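Local coordinates for protein rhamnosidase B (Bacillus sp., PDB 2OKX) that probably hydrolyses terminal alpha-L-rhamnosyl residues of glycosides as a family 78 alpha-L-rhamnosidase, at residues F453-D464 with F486-Y497; A222-V230 with N238-V246. All blocks are in the same frame, centred on the assembly; numbering follows the deposited sequence.

Interaction 1: F453-D464 with F486-Y497; sequences FELEAPAGTIID and FRYICREGRQSY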
loop_
_atom_site.group_PDB
_atom_site.type_symbol
_atom_site.label_atom_id
_atom_site.label_comp_id
_atom_site.label_asym_id
_atom_site.label_seq_id
_atom_site.Cartn_x
_atom_site.Cartn_y
_atom_site.Cartn_z
ATOM N N PHE A 453 -21.365 -8.195 2.212
ATOM C CA PHE A 453 -22.752 -7.914 1.891
ATOM C C PHE A 453 -23.615 -9.150 2.096
ATOM O O PHE A 453 -23.110 -10.258 2.274
ATOM C CB PHE A 453 -22.895 -7.436 0.441
ATOM C CG PHE A 453 -22.522 -8.477 -0.587
ATOM C CD1 PHE A 453 -21.247 -8.504 -1.139
ATOM C CD2 PHE A 453 -23.450 -9.434 -0.998
ATOM C CE1 PHE A 453 -20.897 -9.470 -2.089
ATOM C CE2 PHE A 453 -23.111 -10.405 -1.947
ATOM C CZ PHE A 453 -21.833 -10.421 -2.493
ATOM N N GLU A 454 -24.921 -8.928 2.095
ATOM C CA GLU A 454 -25.906 -9.989 2.229
ATOM C C GLU A 454 -27.039 -9.554 1.324
ATOM O O GLU A 454 -27.453 -8.392 1.352
ATOM C CB GLU A 454 -26.403 -10.125 3.669
ATOM C CG GLU A 454 -27.500 -11.170 3.819
ATOM C CD GLU A 454 -27.866 -11.447 5.262
ATOM O OE1 GLU A 454 -28.877 -12.135 5.490
ATOM O OE2 GLU A 454 -27.141 -10.984 6.168
ATOM N N LEU A 455 -27.534 -10.475 0.508
ATOM C CA LEU A 455 -28.599 -10.134 -0.417
ATOM C C LEU A 455 -29.359 -11.358 -0.914
ATOM O O LEU A 455 -28.963 -12.496 -0.669
ATOM C CB LEU A 455 -28.005 -9.387 -1.620
ATOM C CG LEU A 455 -26.893 -10.110 -2.402
ATOM C CD1 LEU A 455 -27.487 -11.229 -3.256
ATOM C CD2 LEU A 455 -26.163 -9.113 -3.301
ATOM N N GLU A 456 -30.461 -11.096 -1.605
ATOM C CA GLU A 456 -31.286 -12.139 -2.206
ATOM C C GLU A 456 -31.313 -11.773 -3.679
ATOM O O GLU A 456 -31.547 -10.617 -4.019
ATOM C CB GLU A 456 -32.719 -12.105 -1.675
ATOM C CG GLU A 456 -32.862 -12.356 -0.196
ATOM C CD GLU A 456 -34.312 -12.344 0.240
ATOM O OE1 GLU A 456 -34.607 -11.762 1.302
ATOM O OE2 GLU A 456 -35.157 -12.920 -0.475
ATOM N N ALA A 457 -31.070 -12.743 -4.552
ATOM C CA ALA A 457 -31.086 -12.458 -5.978
ATOM C C ALA A 457 -31.238 -13.726 -6.798
ATOM O O ALA A 457 -31.003 -14.828 -6.306
ATOM C CB ALA A 457 -29.803 -11.736 -6.384
ATOM N N PRO A 458 -31.651 -13.581 -8.062
ATOM C CA PRO A 458 -31.821 -14.738 -8.945
ATOM C C PRO A 458 -30.436 -15.326 -9.212
ATOM O O PRO A 458 -29.428 -14.616 -9.121
ATOM C CB PRO A 458 -32.421 -14.125 -10.210
ATOM C CG PRO A 458 -33.131 -12.907 -9.706
ATOM C CD PRO A 458 -32.171 -12.355 -8.693
ATOM N N ALA A 459 -30.380 -16.610 -9.543
ATOM C CA ALA A 459 -29.101 -17.248 -9.827
ATOM C C ALA A 459 -28.463 -16.600 -11.051
ATOM O O ALA A 459 -29.148 -16.257 -12.015
ATOM C CB ALA A 459 -29.298 -18.742 -10.069
ATOM N N GLY A 460 -27.147 -16.424 -11.004
ATOM C CA GLY A 460 -26.448 -15.829 -12.129
ATOM C C GLY A 460 -26.298 -14.321 -12.062
ATOM O O GLY A 460 -25.548 -13.736 -12.849
ATOM N N THR A 461 -27.006 -13.679 -11.138
ATOM C CA THR A 461 -26.904 -12.230 -11.012
ATOM C C THR A 461 -25.455 -11.850 -10.707
ATOM O O THR A 461 -24.804 -12.462 -9.855
ATOM C CB THR A 461 -27.820 -11.690 -9.888
ATOM O OG1 THR A 461 -29.190 -11.959 -10.216
ATOM C CG2 THR A 461 -27.634 -10.186 -9.722
ATOM N N ILE A 462 -24.950 -10.853 -11.422
ATOM C CA ILE A 462 -23.579 -10.392 -11.221
ATOM C C ILE A 462 -23.521 -9.216 -10.247
ATOM O O ILE A 462 -24.257 -8.240 -10.397
ATOM C CB ILE A 462 -22.946 -9.933 -12.548
ATOM C CG1 ILE A 462 -22.786 -11.125 -13.495
ATOM C CG2 ILE A 462 -21.592 -9.270 -12.282
ATOM C CD1 ILE A 462 -22.352 -10.723 -14.903
ATOM N N ILE A 463 -22.648 -9.322 -9.251
ATOM C CA ILE A 463 -22.460 -8.259 -8.269
ATOM C C ILE A 463 -21.012 -7.774 -8.384
ATOM O O ILE A 463 -20.083 -8.464 -7.954
ATOM C CB ILE A 463 -22.709 -8.762 -6.825
ATOM C CG1 ILE A 463 -24.114 -9.369 -6.708
ATOM C CG2 ILE A 463 -22.569 -7.602 -5.838
ATOM C CD1 ILE A 463 -25.251 -8.379 -6.991
ATOM N N ASP A 464 -20.828 -6.598 -8.981
ATOM C CA ASP A 464 -19.502 -6.008 -9.165
ATOM C C ASP A 464 -19.210 -4.941 -8.114
ATOM O O ASP A 464 -20.058 -4.091 -7.824
ATOM C CB ASP A 464 -19.391 -5.374 -10.552
ATOM C CG ASP A 464 -19.189 -6.399 -11.653
ATOM O OD1 ASP A 464 -19.178 -5.999 -12.833
ATOM O OD2 ASP A 464 -19.031 -7.596 -11.338
ATOM N N PHE A 486 -13.795 -6.803 -7.330
ATOM C CA PHE A 486 -14.148 -8.207 -7.229
ATOM C C PHE A 486 -15.494 -8.373 -7.920
ATOM O O PHE A 486 -16.272 -7.421 -8.036
ATOM C CB PHE A 486 -14.175 -8.724 -5.771
ATOM C CG PHE A 486 -15.411 -8.365 -4.978
ATOM C CD1 PHE A 486 -15.295 -7.626 -3.804
ATOM C CD2 PHE A 486 -16.674 -8.826 -5.354
ATOM C CE1 PHE A 486 -16.412 -7.355 -3.013
ATOM C CE2 PHE A 486 -17.797 -8.558 -4.568
ATOM C CZ PHE A 486 -17.664 -7.822 -3.398
ATOM N N ARG A 487 -15.732 -9.562 -8.449
ATOM C CA ARG A 487 -17.004 -9.860 -9.081
ATOM C C ARG A 487 -17.536 -11.083 -8.366
ATOM O O ARG A 487 -16.805 -12.047 -8.136
ATOM C CB ARG A 487 -16.856 -10.169 -10.572
ATOM C CG ARG A 487 -18.104 -10.853 -11.157
ATOM C CD ARG A 487 -18.122 -10.808 -12.670
ATOM N NE ARG A 487 -18.323 -9.450 -13.160
ATOM C CZ ARG A 487 -18.342 -9.114 -14.444
ATOM N NH1 ARG A 487 -18.170 -10.044 -15.377
ATOM N NH2 ARG A 487 -18.537 -7.851 -14.798
ATOM N N TYR A 488 -18.810 -11.029 -8.009
ATOM C CA TYR A 488 -19.468 -12.122 -7.317
ATOM C C TYR A 488 -20.692 -12.480 -8.146
ATOM O O TYR A 488 -21.509 -11.614 -8.466
ATOM C CB TYR A 488 -19.903 -11.665 -5.923
ATOM C CG TYR A 488 -20.656 -12.706 -5.127
ATOM C CD1 TYR A 488 -19.985 -13.585 -4.276
ATOM C CD2 TYR A 488 -22.045 -12.809 -5.223
ATOM C CE1 TYR A 488 -20.681 -14.538 -3.536
ATOM C CE2 TYR A 488 -22.752 -13.760 -4.490
ATOM C CZ TYR A 488 -22.065 -14.618 -3.650
ATOM O OH TYR A 488 -22.765 -15.553 -2.924
ATOM N N ILE A 489 -20.799 -13.751 -8.517
ATOM C CA ILE A 489 -21.930 -14.225 -9.303
ATOM C C ILE A 489 -22.815 -15.012 -8.345
ATOM O O ILE A 489 -22.376 -15.977 -7.722
ATOM C CB ILE A 489 -21.464 -15.120 -10.465
ATOM C CG1 ILE A 489 -20.408 -14.375 -11.289
ATOM C CG2 ILE A 489 -22.648 -15.471 -11.356
ATOM C CD1 ILE A 489 -19.676 -15.239 -12.291
ATOM N N CYS A 490 -24.064 -14.582 -8.240
ATOM C CA CYS A 490 -25.032 -15.168 -7.320
ATOM C C CYS A 490 -25.575 -16.565 -7.556
ATOM O O CYS A 490 -25.785 -16.989 -8.690
ATOM C CB CYS A 490 -26.234 -14.238 -7.198
ATOM S SG CYS A 490 -25.834 -12.617 -6.538
ATOM N N ARG A 491 -25.800 -17.266 -6.452
ATOM C CA ARG A 491 -26.413 -18.580 -6.498
ATOM C C ARG A 491 -27.860 -18.155 -6.268
ATOM O O ARG A 491 -28.122 -16.970 -6.057
ATOM C CB ARG A 491 -25.930 -19.472 -5.350
ATOM C CG ARG A 491 -26.330 -19.005 -3.956
ATOM C CD ARG A 491 -26.169 -20.136 -2.950
ATOM N NE ARG A 491 -24.789 -20.610 -2.901
ATOM C CZ ARG A 491 -23.835 -20.050 -2.164
ATOM N NH1 ARG A 491 -24.114 -19.000 -1.401
ATOM N NH2 ARG A 491 -22.596 -20.527 -2.210
ATOM N N GLU A 492 -28.797 -19.093 -6.297
ATOM C CA GLU A 492 -30.195 -18.735 -6.106
ATOM C C GLU A 492 -30.546 -18.425 -4.649
ATOM O O GLU A 492 -30.135 -19.140 -3.741
ATOM C CB GLU A 492 -31.087 -19.870 -6.615
ATOM C CG GLU A 492 -32.570 -19.557 -6.619
ATOM C CD GLU A 492 -32.927 -18.433 -7.566
ATOM O OE1 GLU A 492 -32.412 -18.420 -8.704
ATOM O OE2 GLU A 492 -33.735 -17.566 -7.180
ATOM N N GLY A 493 -31.297 -17.346 -4.432
ATOM C CA GLY A 493 -31.724 -16.996 -3.086
ATOM C C GLY A 493 -30.886 -16.017 -2.285
ATOM O O GLY A 493 -30.154 -15.196 -2.840
ATOM N N ARG A 494 -31.012 -16.097 -0.962
ATOM C CA ARG A 494 -30.269 -15.217 -0.069
ATOM C C ARG A 494 -28.878 -15.775 0.175
ATOM O O ARG A 494 -28.698 -16.986 0.319
ATOM C CB ARG A 494 -30.987 -15.054 1.276
ATOM C CG ARG A 494 -30.207 -14.162 2.238
ATOM C CD ARG A 494 -30.771 -14.118 3.646
ATOM N NE ARG A 494 -32.078 -13.475 3.721
ATOM C CZ ARG A 494 -32.429 -12.608 4.667
ATOM N NH1 ARG A 494 -31.571 -12.265 5.618
ATOM N NH2 ARG A 494 -33.650 -12.096 4.673
ATOM N N GLN A 495 -27.895 -14.883 0.237
ATOM C CA GLN A 495 -26.518 -15.293 0.454
ATOM C C GLN A 495 -25.694 -14.146 1.030
ATOM O O GLN A 495 -26.097 -12.986 0.968
ATOM C CB GLN A 495 -25.912 -15.760 -0.869
ATOM C CG GLN A 495 -25.919 -14.695 -1.949
ATOM C CD GLN A 495 -26.222 -15.258 -3.322
ATOM O OE1 GLN A 495 -27.377 -15.280 -3.759
ATOM N NE2 GLN A 495 -25.189 -15.727 -4.005
ATOM N N SER A 496 -24.545 -14.489 1.601
ATOM C CA SER A 496 -23.650 -13.504 2.192
ATOM C C SER A 496 -22.239 -13.759 1.693
ATOM O O SER A 496 -21.873 -14.896 1.393
ATOM C CB SER A 496 -23.666 -13.611 3.718
ATOM O OG SER A 496 -24.964 -13.378 4.223
ATOM N N TYR A 497 -21.451 -12.695 1.602
ATOM C CA TYR A 497 -20.077 -12.815 1.146
ATOM C C TYR A 497 -19.200 -11.721 1.732
ATOM O O TYR A 497 -19.609 -10.565 1.818
ATOM C CB TYR A 497 -20.007 -12.732 -0.380
ATOM C CG TYR A 497 -18.596 -12.884 -0.910
ATOM C CD1 TYR A 497 -17.956 -14.123 -0.894
ATOM C CD2 TYR A 497 -17.883 -11.778 -1.383
ATOM C CE1 TYR A 497 -16.647 -14.260 -1.333
ATOM C CE2 TYR A 497 -16.570 -11.904 -1.823
ATOM C CZ TYR A 497 -15.957 -13.147 -1.795
ATOM O OH TYR A 497 -14.654 -13.284 -2.219
#
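Arg487 and Asp464 show how an antiparallel non-hydrogen-bonded pair can be joined through its side chains. From CB outward the arginine runs beside the aspartate: Arg487 CB and CG pass Asp464 OD2, CG at 3.4 Å, while CD lies 3.8 Å from Ile462 CG2. A bend at chi3 (-69°) then turns the guanidinium into line, so that Arg487 NE meets Asp464 OD2 at 2.7 Å and Arg487 NH2 meets Asp464 OD1 at 2.8 Å. Both bonds are nearly straight and use syn lone pairs, and the two flat groups lie only 2° apart, a side-on bidentate grip. Ile462 covers one face of the guanidinium, and Arg513 on the neighbouring strand makes a second salt bridge to OD1.

The segments pair twice, 462-464 with 486-489 and 453-457 with 493-497, and the two pairings belong to different sheets of the concanavalin-like domain, bridged by the turn at Pro458-Thr461 and by the Cys490-Glu492 loop. Gly460 N donates to Cys490 O there, and Thr461 O accepts from Cys490 N.

Between the sheets Phe453 stands edge-on to Tyr488: its CZ comes 3.6 Å from Tyr488 CD2, over the tyrosine face, with the planes at 83°. Phe453 CZ also touches Tyr497 CB at 3.6 Å. Cys490 SG lies at the edge of the Tyr488 ring, 3.7 Å from Ile463 CG1.

On another face Glu454 reaches out fully extended and gives OE1 to Arg494 NH1 at 2.7 Å, met on its anti side and out of the carboxylate plane. Backbone bonds tie Glu454 to strand 520-528, including the calcium ligand His522.

Interaction 2: A222-V230 with N238-V246; sequences ALDLRNQMV and NPVSYCGYV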
loop_
_atom_site.group_PDB
_atom_site.type_symbol
_atom_site.label_atom_id
_atom_site.label_comp_id
_atom_site.label_asym_id
_atom_site.label_seq_id
_atom_site.Cartn_x
_atom_site.Cartn_y
_atom_site.Cartn_z
ATOM N N ALA A 222 -8.943 -8.063 -18.902
ATOM C CA ALA A 222 -7.796 -7.696 -18.090
ATOM C C ALA A 222 -6.697 -8.691 -18.456
ATOM O O ALA A 222 -6.889 -9.910 -18.360
ATOM C CB ALA A 222 -8.146 -7.793 -16.601
ATOM N N LEU A 223 -5.554 -8.166 -18.886
ATOM C CA LEU A 223 -4.431 -8.999 -19.297
ATOM C C LEU A 223 -3.188 -8.782 -18.452
ATOM O O LEU A 223 -2.827 -7.647 -18.154
ATOM C CB LEU A 223 -4.058 -8.708 -20.756
ATOM C CG LEU A 223 -5.035 -7.994 -21.696
ATOM C CD1 LEU A 223 -4.361 -7.817 -23.055
ATOM C CD2 LEU A 223 -6.321 -8.777 -21.836
ATOM N N ASP A 224 -2.532 -9.871 -18.067
ATOM C CA ASP A 224 -1.299 -9.762 -17.304
ATOM C C ASP A 224 -0.181 -9.913 -18.333
ATOM O O ASP A 224 0.375 -10.998 -18.528
ATOM C CB ASP A 224 -1.214 -10.859 -16.246
ATOM C CG ASP A 224 -0.060 -10.650 -15.287
ATOM O OD1 ASP A 224 -0.107 -11.204 -14.168
ATOM O OD2 ASP A 224 0.898 -9.937 -15.652
ATOM N N LEU A 225 0.117 -8.810 -19.010
ATOM C CA LEU A 225 1.145 -8.784 -20.040
ATOM C C LEU A 225 2.541 -9.053 -19.493
ATOM O O LEU A 225 3.387 -9.608 -20.191
ATOM C CB LEU A 225 1.114 -7.437 -20.765
ATOM C CG LEU A 225 -0.157 -7.152 -21.569
ATOM C CD1 LEU A 225 -0.103 -5.746 -22.156
ATOM C CD2 LEU A 225 -0.307 -8.190 -22.673
ATOM N N ARG A 226 2.781 -8.664 -18.244
ATOM C CA ARG A 226 4.083 -8.876 -17.618
ATOM C C ARG A 226 4.424 -10.366 -17.563
ATOM O O ARG A 226 5.487 -10.786 -18.021
ATOM C CB ARG A 226 4.088 -8.287 -16.200
ATOM C CG ARG A 226 5.337 -8.596 -15.368
ATOM C CD ARG A 226 5.117 -8.163 -13.922
ATOM N NE ARG A 226 6.129 -8.670 -12.998
ATOM C CZ ARG A 226 7.322 -8.115 -12.802
ATOM N NH1 ARG A 226 8.172 -8.656 -11.936
ATOM N NH2 ARG A 226 7.665 -7.019 -13.462
ATOM N N ASN A 227 3.519 -11.166 -17.005
ATOM C CA ASN A 227 3.757 -12.598 -16.894
ATOM C C ASN A 227 3.607 -13.323 -18.239
ATOM O O ASN A 227 4.163 -14.404 -18.430
ATOM C CB ASN A 227 2.819 -13.220 -15.845
ATOM C CG ASN A 227 3.126 -12.754 -14.420
ATOM O OD1 ASN A 227 4.161 -12.131 -14.156
ATOM N ND2 ASN A 227 2.229 -13.072 -13.493
ATOM N N GLN A 228 2.868 -12.725 -19.171
ATOM C CA GLN A 228 2.676 -13.329 -20.487
ATOM C C GLN A 228 3.908 -13.143 -21.379
ATOM O O GLN A 228 4.323 -14.076 -22.072
ATOM C CB GLN A 228 1.443 -12.726 -21.174
ATOM C CG GLN A 228 1.373 -12.945 -22.694
ATOM C CD GLN A 228 1.169 -14.402 -23.096
ATOM O OE1 GLN A 228 1.248 -14.748 -24.281
ATOM N NE2 GLN A 228 0.901 -15.259 -22.118
ATOM N N MET A 229 4.487 -11.944 -21.351
ATOM C CA MET A 229 5.660 -11.630 -22.163
ATOM C C MET A 229 6.989 -12.076 -21.546
ATOM O O MET A 229 7.953 -12.330 -22.267
ATOM C CB MET A 229 5.710 -10.126 -22.453
ATOM C CG MET A 229 4.501 -9.595 -23.204
ATOM S SD MET A 229 4.212 -10.428 -24.785
ATOM C CE MET A 229 5.375 -9.577 -25.849
ATOM N N VAL A 230 7.042 -12.158 -20.220
ATOM C CA VAL A 230 8.250 -12.590 -19.521
ATOM C C VAL A 230 7.817 -13.556 -18.424
ATOM O O VAL A 230 7.730 -13.187 -17.255
ATOM C CB VAL A 230 8.997 -11.398 -18.878
ATOM C CG1 VAL A 230 10.304 -11.876 -18.259
ATOM C CG2 VAL A 230 9.267 -10.328 -19.918
ATOM N N ASN A 238 10.550 -7.212 -9.513
ATOM C CA ASN A 238 11.356 -6.143 -10.082
ATOM C C ASN A 238 10.713 -5.754 -11.400
ATOM O O ASN A 238 10.024 -6.558 -12.025
ATOM C CB ASN A 238 12.786 -6.610 -10.365
ATOM C CG ASN A 238 13.533 -7.000 -9.115
ATOM O OD1 ASN A 238 13.570 -6.249 -8.138
ATOM N ND2 ASN A 238 14.153 -8.176 -9.142
ATOM N N PRO A 239 10.908 -4.506 -11.829
ATOM C CA PRO A 239 10.322 -4.083 -13.098
ATOM C C PRO A 239 10.989 -4.845 -14.242
ATOM O O PRO A 239 12.180 -5.142 -14.178
ATOM C CB PRO A 239 10.668 -2.597 -13.164
ATOM C CG PRO A 239 10.759 -2.194 -11.730
ATOM C CD PRO A 239 11.474 -3.359 -11.098
ATOM N N VAL A 240 10.221 -5.185 -15.268
ATOM C CA VAL A 240 10.791 -5.848 -16.435
ATOM C C VAL A 240 10.303 -5.053 -17.629
ATOM O O VAL A 240 9.310 -4.332 -17.538
ATOM C CB VAL A 240 10.318 -7.320 -16.604
ATOM C CG1 VAL A 240 10.674 -8.131 -15.377
ATOM C CG2 VAL A 240 8.824 -7.371 -16.880
ATOM N N SER A 241 11.015 -5.154 -18.742
ATOM C CA SER A 241 10.596 -4.466 -19.951
ATOM C C SER A 241 10.489 -5.523 -21.034
ATOM O O SER A 241 11.248 -6.494 -21.040
ATOM C CB SER A 241 11.614 -3.401 -20.355
ATOM O OG SER A 241 11.643 -2.340 -19.414
ATOM N N TYR A 242 9.520 -5.361 -21.922
ATOM C CA TYR A 242 9.345 -6.302 -23.013
ATOM C C TYR A 242 9.004 -5.560 -24.284
ATOM O O TYR A 242 8.481 -4.446 -24.252
ATOM C CB TYR A 242 8.256 -7.343 -22.699
ATOM C CG TYR A 242 6.987 -6.792 -22.088
ATOM C CD1 TYR A 242 6.730 -6.935 -20.721
ATOM C CD2 TYR A 242 6.044 -6.121 -22.869
ATOM C CE1 TYR A 242 5.564 -6.421 -20.146
ATOM C CE2 TYR A 242 4.879 -5.604 -22.304
ATOM C CZ TYR A 242 4.648 -5.758 -20.941
ATOM O OH TYR A 242 3.502 -5.236 -20.378
ATOM N N CYS A 243 9.320 -6.190 -25.408
ATOM C CA CYS A 243 9.070 -5.618 -26.717
ATOM C C CYS A 243 8.152 -6.569 -27.476
ATOM O O CYS A 243 8.444 -7.755 -27.594
ATOM C CB CYS A 243 10.394 -5.464 -27.467
ATOM S SG CYS A 243 10.237 -4.798 -29.129
ATOM N N GLY A 244 7.040 -6.052 -27.981
ATOM C CA GLY A 244 6.115 -6.898 -28.709
ATOM C C GLY A 244 4.749 -6.271 -28.882
ATOM O O GLY A 244 4.556 -5.085 -28.597
ATOM N N TYR A 245 3.796 -7.070 -29.350
ATOM C CA TYR A 245 2.437 -6.585 -29.574
ATOM C C TYR A 245 1.388 -7.550 -29.052
ATOM O O TYR A 245 1.680 -8.693 -28.704
ATOM C CB TYR A 245 2.139 -6.423 -31.069
ATOM C CG TYR A 245 3.119 -5.611 -31.874
ATOM C CD1 TYR A 245 4.322 -6.162 -32.311
ATOM C CD2 TYR A 245 2.826 -4.296 -32.226
ATOM C CE1 TYR A 245 5.211 -5.418 -33.087
ATOM C CE2 TYR A 245 3.704 -3.545 -32.998
ATOM C CZ TYR A 245 4.892 -4.111 -33.423
ATOM O OH TYR A 245 5.759 -3.357 -34.176
ATOM N N VAL A 246 0.157 -7.061 -29.003
ATOM C CA VAL A 246 -0.984 -7.882 -28.639
ATOM C C VAL A 246 -1.708 -7.919 -29.973
ATOM O O VAL A 246 -1.838 -6.885 -30.629
ATOM C CB VAL A 246 -1.902 -7.215 -27.598
ATOM C CG1 VAL A 246 -3.271 -7.898 -27.608
ATOM C CG2 VAL A 246 -1.283 -7.329 -26.215
#
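A short helix set against strand 240-252 brings Arg226, Met229 and Leu225 of 225-229 onto Val240 and Tyr242 in domain D2. Asp224, between strand 219-223 and the helix, is the N-cap, its OD2 accepting from Asn227 N.

The polar part of the contact lies at Arg226. CG lies opposite the backbone N (chi1 173°) and the chain beyond runs straight to NE, carrying the guanidinium past Val240 to Asn238. There Arg226 NH1 and NH2 both reach Asn238 O at 2.8 Å, an end-on fork in which the oxygen lies near the guanidinium plane. NH2 also donates to Asp309 O and NH1 to His236 O, so several backbone carbonyls gather round one cation. Beside it Val240 CG2 lies 3.6 Å from Arg226 NH2. A leucine in its place has no donors, and would probably leave the carbonyls of Asn238, His236 and Asp309 without these partners and the 238-240 backbone less firmly held to the helix.

The apolar part centres on the Tyr242 ring. Met229 lies over one face, the two side chains crossing at about a right angle: Met229 CB comes 3.6 Å from Tyr242 CG, and Met229 CG stands 4.0 Å from the ring centroid, 17° off the normal, a CH-pi contact. Bends at chi2 and chi3 bring Met229 CE to 4.0 Å from Gly244 CA, where a side chain on that residue would collide with the methyl. At the far end of the ring Tyr242 OH lies 3.3 Å from Leu225 CB and is hydrogen-bonded to Asp309. Leu225 CD2 continues the apolar row to Val246 CG2 at 3.8 Å.

Helix 225-229 and the loop after it lead from strand 219-223 of one sheet to strand 240-252 of another, an arrangement consistent with the beta sandwich of galactose-binding-like domains.

In the fold
Interaction 2 comes first along the chain and closes before interaction 1 opens; their centres are 34 Å apart and their nearest atoms about 10 Å, without touching. They share no sheet. Interaction 2 brings a helix onto strand 240-252 in domain D2, whereas interaction 1 holds one strand pair in each of two sheets of the concanavalin-like domain, and its Glu454 side chain is about 7 Å from a bound calcium ion. The two illustrate a modular enzyme, in that each of these contacts lies within a single domain range. Near interaction 2, Asn238 also reaches Ser623, so D2 touches the six-hairpin glycosidase domain, the probable catalytic part of the enzyme.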